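Ferric-siderophore receptor protein (Streptomyces coelicolor, PDB 2X4L) probably binds ferric siderophores outside the cell membrane and delivers them for uptake. Local coordinates at residues A203-P208 with A269-P274; M265-S270 with A295-P300. All blocks are in the same frame, centred on the assembly; numbering follows the deposited sequence.

Contact 1 (A203-P208 with A269-P274)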
loop_
_atom_site.group_PDB
_atom_site.type_symbol
_atom_site.label_atom_id
_atom_site.label_comp_id
_atom_site.label_asym_id
_atom_site.label_seq_id
_atom_site.Cartn_x
_atom_site.Cartn_y
_atom_site.Cartn_z
ATOM N N ALA A 203 4.211 12.650 -6.585
ATOM C CA ALA A 203 3.659 11.798 -5.495
ATOM C C ALA A 203 3.829 12.543 -4.170
ATOM O O ALA A 203 4.964 12.758 -3.723
ATOM C CB ALA A 203 4.409 10.504 -5.453
ATOM N N GLY A 204 2.706 12.891 -3.548
ATOM C CA GLY A 204 2.761 13.648 -2.296
ATOM C C GLY A 204 1.973 12.995 -1.159
ATOM O O GLY A 204 1.173 12.081 -1.390
ATOM N N SER A 205 2.257 13.501 0.030
ATOM C CA SER A 205 1.503 13.073 1.217
ATOM C C SER A 205 1.415 14.275 2.124
ATOM O O SER A 205 2.421 14.925 2.393
ATOM C CB SER A 205 2.283 11.918 1.869
ATOM O OG SER A 205 1.574 11.452 3.030
ATOM N N ALA A 206 0.237 14.501 2.623
ATOM C CA ALA A 206 0.026 15.741 3.396
ATOM C C ALA A 206 -0.071 15.496 4.914
ATOM O O ALA A 206 -0.771 14.600 5.338
ATOM C CB ALA A 206 -1.221 16.500 2.867
ATOM N N SER A 207 0.579 16.334 5.719
ATOM C CA SER A 207 0.463 16.367 7.165
ATOM C C SER A 207 0.360 17.845 7.564
ATOM O O SER A 207 0.677 18.726 6.759
ATOM C CB SER A 207 1.665 15.720 7.836
ATOM O OG SER A 207 2.839 16.505 7.628
ATOM N N PRO A 208 0.096 18.115 8.829
ATOM C CA PRO A 208 0.047 19.541 9.209
ATOM C C PRO A 208 1.356 20.320 9.063
ATOM O O PRO A 208 1.329 21.443 8.494
ATOM C CB PRO A 208 -0.385 19.522 10.664
ATOM C CG PRO A 208 -1.222 18.208 10.768
ATOM C CD PRO A 208 -0.580 17.223 9.764
ATOM N N ALA A 269 -5.099 6.740 6.451
ATOM C CA ALA A 269 -5.744 7.347 7.619
ATOM C C ALA A 269 -4.968 8.419 8.333
ATOM O O ALA A 269 -5.581 9.329 8.917
ATOM C CB ALA A 269 -6.081 6.189 8.632
ATOM N N SER A 270 -3.696 8.302 8.334
ATOM C CA SER A 270 -2.925 9.264 9.126
ATOM C C SER A 270 -2.640 10.586 8.351
ATOM O O SER A 270 -1.908 11.434 8.879
ATOM C CB SER A 270 -1.591 8.565 9.456
ATOM O OG SER A 270 -1.038 7.857 8.267
ATOM N N THR A 271 -3.101 10.677 7.124
ATOM C CA THR A 271 -2.680 11.755 6.246
ATOM C C THR A 271 -3.890 12.619 5.821
ATOM O O THR A 271 -5.030 12.164 5.822
ATOM C CB THR A 271 -2.023 11.193 4.952
ATOM O OG1 THR A 271 -3.008 10.632 4.087
ATOM C CG2 THR A 271 -1.039 10.086 5.310
ATOM N N ILE A 272 -3.617 13.887 5.557
ATOM C CA ILE A 272 -4.685 14.797 5.153
ATOM C C ILE A 272 -4.994 14.679 3.674
ATOM O O ILE A 272 -4.113 14.707 2.804
ATOM C CB ILE A 272 -4.281 16.225 5.435
ATOM C CG1 ILE A 272 -3.812 16.454 6.911
ATOM C CG2 ILE A 272 -5.468 17.165 5.080
ATOM C CD1 ILE A 272 -3.154 17.882 7.093
ATOM N N GLN A 273 -6.257 14.363 3.427
ATOM C CA GLN A 273 -6.745 14.118 2.081
ATOM C C GLN A 273 -6.897 15.420 1.334
ATOM O O GLN A 273 -7.172 16.468 1.919
ATOM C CB GLN A 273 -8.024 13.315 2.127
ATOM C CG GLN A 273 -7.809 11.956 2.881
ATOM C CD GLN A 273 -6.704 11.206 2.210
ATOM O OE1 GLN A 273 -5.567 11.063 2.794
ATOM N NE2 GLN A 273 -6.947 10.812 1.003
ATOM N N PRO A 274 -6.757 15.367 -0.009
ATOM C CA PRO A 274 -6.757 16.588 -0.780
ATOM C C PRO A 274 -8.020 17.440 -0.552
ATOM O O PRO A 274 -7.930 18.652 -0.519
ATOM C CB PRO A 274 -6.699 16.086 -2.222
ATOM C CG PRO A 274 -6.207 14.799 -2.181
ATOM C CD PRO A 274 -6.230 14.221 -0.786
HETATM O O HOH W 1 -2.132 13.060 1.642
#

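Contact 2 (M265-S270 with A295-P300)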
loop_
_atom_site.group_PDB
_atom_site.type_symbol
_atom_site.label_atom_id
_atom_site.label_comp_id
_atom_site.label_asym_id
_atom_site.label_seq_id
_atom_site.Cartn_x
_atom_site.Cartn_y
_atom_site.Cartn_z
ATOM N N MET A 265 -1.953 11.798 -4.330
ATOM C CA MET A 265 -1.833 12.073 -2.896
ATOM C C MET A 265 -2.168 10.829 -2.063
ATOM O O MET A 265 -3.204 10.200 -2.225
ATOM C CB MET A 265 -2.809 13.183 -2.495
ATOM C CG MET A 265 -2.356 14.591 -3.034
ATOM S SD MET A 265 -0.817 15.125 -2.468
ATOM C CE MET A 265 -1.162 15.374 -0.718
ATOM N N ASP A 266 -1.295 10.575 -1.096
ATOM C CA ASP A 266 -1.443 9.514 -0.112
ATOM C C ASP A 266 -2.899 9.488 0.405
ATOM O O ASP A 266 -3.444 10.517 0.880
ATOM C CB ASP A 266 -0.496 9.868 1.046
ATOM C CG ASP A 266 -0.218 8.720 2.020
ATOM O OD1 ASP A 266 -0.982 7.782 2.152
ATOM O OD2 ASP A 266 0.837 8.907 2.672
ATOM N N ASP A 267 -3.455 8.290 0.393
ATOM C CA ASP A 267 -4.815 8.057 0.805
ATOM C C ASP A 267 -5.001 7.529 2.243
ATOM O O ASP A 267 -6.167 7.287 2.674
ATOM C CB ASP A 267 -5.451 7.094 -0.173
ATOM C CG ASP A 267 -4.773 5.741 -0.234
ATOM O OD1 ASP A 267 -3.795 5.465 0.429
ATOM O OD2 ASP A 267 -5.381 4.870 -1.009
ATOM N N ARG A 268 -3.908 7.388 3.000
ATOM C CA ARG A 268 -4.068 6.660 4.267
ATOM C C ARG A 268 -4.626 7.453 5.417
ATOM O O ARG A 268 -4.566 8.695 5.395
ATOM C CB ARG A 268 -2.669 6.092 4.630
ATOM C CG ARG A 268 -2.235 4.975 3.646
ATOM C CD ARG A 268 -0.810 4.506 3.913
ATOM N NE ARG A 268 0.126 5.645 3.752
ATOM C CZ ARG A 268 1.209 5.767 4.459
ATOM N NH1 ARG A 268 1.655 4.752 5.245
ATOM N NH2 ARG A 268 1.879 6.907 4.339
ATOM N N ALA A 269 -5.099 6.740 6.451
ATOM C CA ALA A 269 -5.744 7.347 7.619
ATOM C C ALA A 269 -4.968 8.419 8.333
ATOM O O ALA A 269 -5.581 9.329 8.917
ATOM C CB ALA A 269 -6.081 6.189 8.632
ATOM N N SER A 270 -3.696 8.302 8.334
ATOM C CA SER A 270 -2.925 9.264 9.126
ATOM C C SER A 270 -2.640 10.586 8.351
ATOM O O SER A 270 -1.908 11.434 8.879
ATOM C CB SER A 270 -1.591 8.565 9.456
ATOM O OG SER A 270 -1.038 7.857 8.267
ATOM N N ALA A 295 -5.841 9.940 -6.013
ATOM C CA ALA A 295 -5.203 9.224 -4.901
ATOM C C ALA A 295 -3.977 8.449 -5.338
ATOM O O ALA A 295 -3.868 8.011 -6.494
ATOM C CB ALA A 295 -6.232 8.260 -4.291
ATOM N N ARG A 296 -3.061 8.303 -4.386
ATOM C CA ARG A 296 -2.032 7.334 -4.423
ATOM C C ARG A 296 -2.251 6.397 -3.214
ATOM O O ARG A 296 -2.563 6.931 -2.136
ATOM C CB ARG A 296 -0.647 7.977 -4.205
ATOM C CG ARG A 296 0.489 6.899 -4.183
ATOM C CD ARG A 296 1.883 7.482 -3.813
ATOM N NE ARG A 296 2.772 6.354 -3.661
ATOM C CZ ARG A 296 3.861 6.383 -2.894
ATOM N NH1 ARG A 296 4.195 7.498 -2.178
ATOM N NH2 ARG A 296 4.541 5.222 -2.730
ATOM N N SER A 297 -1.992 5.085 -3.380
ATOM C CA SER A 297 -1.986 4.177 -2.223
ATOM C C SER A 297 -0.542 3.762 -1.933
ATOM O O SER A 297 -0.024 2.823 -2.568
ATOM C CB SER A 297 -2.845 2.951 -2.560
ATOM O OG SER A 297 -4.190 3.321 -2.682
ATOM N N PRO A 298 0.162 4.466 -1.006
ATOM C CA PRO A 298 1.563 4.084 -0.779
ATOM C C PRO A 298 1.676 2.709 -0.119
ATOM O O PRO A 298 2.736 2.154 -0.101
ATOM C CB PRO A 298 2.119 5.186 0.169
ATOM C CG PRO A 298 1.108 6.318 -0.051
ATOM C CD PRO A 298 -0.250 5.613 -0.189
ATOM N N GLU A 299 0.560 2.195 0.414
ATOM C CA GLU A 299 0.504 0.774 0.897
ATOM C C GLU A 299 -0.532 0.052 0.037
ATOM O O GLU A 299 -1.687 -0.159 0.475
ATOM C CB GLU A 299 0.067 0.708 2.341
ATOM C CG GLU A 299 1.160 1.350 3.249
ATOM C CD GLU A 299 0.880 1.122 4.709
ATOM O OE1 GLU A 299 0.580 -0.019 5.114
ATOM O OE2 GLU A 299 0.911 2.129 5.479
ATOM N N PRO A 300 -0.211 -0.318 -1.195
ATOM C CA PRO A 300 -1.172 -1.100 -1.996
ATOM C C PRO A 300 -1.602 -2.315 -1.200
ATOM O O PRO A 300 -0.817 -2.922 -0.430
ATOM C CB PRO A 300 -0.336 -1.556 -3.220
ATOM C CG PRO A 300 0.682 -0.406 -3.349
ATOM C CD PRO A 300 1.079 -0.088 -1.918
HETATM O O HOH W 2 -2.274 3.113 0.809
#

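Contact 1 (A203-P208 with A269-P274)
Ile272 lies against the end of strand 200-206 and the turn that follows it, meeting Ala206, Ser207 and Pro208 in succession. Its CB sits 4.0 Å from Ala206 CB; alanine's small side chain lets the loop backbone come close enough for the two CB atoms to touch. CG1 rises beside the carbonyl of Ala206, 3.9 Å from its O, since it stands anti to the carbonyl carbon of Ile272 (chi1 -53°). The chain then runs on extended through chi2, carrying CD1 to the backbone of the turn, 3.5 Å from Ser207 C. There the same methyl also meets the proline ring, CD1 of Ile272 lying 3.8 Å from Pro208 CD; a long branched aliphatic chain thus spans both the strand end and the rigid ring beyond it.

The backbones are joined directly as well. Ile272 N donates to Ala206 O over 2.9 Å, nearly straight at 164°. A water lies between Ala206 N and Ile272 O, accepting from the former and donating to the latter, so direct and water-mediated links occur together. In fold terms, a loop leaving strand 262-266 folds over the end of strand 200-206, the strand that runs parallel beside 262-266 in the mixed sheet of this lobe of the two-lobed binding-protein fold.

One residue back along each segment, Thr271 CG2 packs 3.7 Å from Ser205 OG. The two small hydroxyl residues direct their polar atoms to other partners: Ser205 OG bonds to Asp266 OD2, whereas Thr271 OG1 bonds to Arg268 O within its own loop.

Contact 2 (M265-S270 with A295-P300)
Arg268 is held between two acids, with Asp266 and Glu299 both meeting the edge of its guanidinium group. Asp266 is gripped side-on: Arg268 NE reaches OD1 and NH2 reaches OD2 (2.8 Å), each along a syn lone pair and within the guanidinium plane. Asp266 OD2 also bonds to Ser205. Across the contact, Arg268 NH1 donates to the anti lone pair of Glu299 OE2 at 2.7 Å, the carboxylate turned 63° from the guanidinium. A bend at chi3 (-60°) folds the arginine back for both grips. Arg268 N also bonds to Asp266 OD1, forming an Asx turn that suits an aspartate at the strand end.

The Pro298 ring crosses the Asp266 carboxylate, its CD 3.3 Å from Asp266 OD1, and its CB lies over one face of the Arg268 guanidinium and over the centre of that of Arg296, which pairs with Asp221. Toward the strands, 262-266 and 293-296 run parallel, joined by Arg296 N to Met265 O (2.9 Å). Where they part, Ser297 OG donates to Asp267 OD2 at 2.6 Å, and a water bridges Asp267 OD1 to Glu299 N.

A leucine in place of Arg268 would probably leave Asp266 and Glu299 without the positive charge between them, although Trp126 would still hold Glu299 OE1. One cation between two carboxylates is likely to favour their ionised forms and to tie the two loops together.

Overall arrangement
Both contacts reach the same mixed sheet, their centres about 8 Å apart. Strands 200-206, 262-266 and 293-296 are successive parallel neighbours in it, with 262-266 in the middle. Along the chain the order is 203-208, 265-270, 269-274 and 295-300; segments 265-270 and 269-274 overlap at Ala269 and Ser270, so the chain runs straight from contact 2 into contact 1. Asp266 joins the two, its backbone N bonding to Gly204 O. Contact 1 lies at the surface, whereas contact 2 is nearer the centre of the chain. Together they join the ends of three parallel strands to the loops that follow them, in one lobe of a fold of the periplasmic binding protein kind.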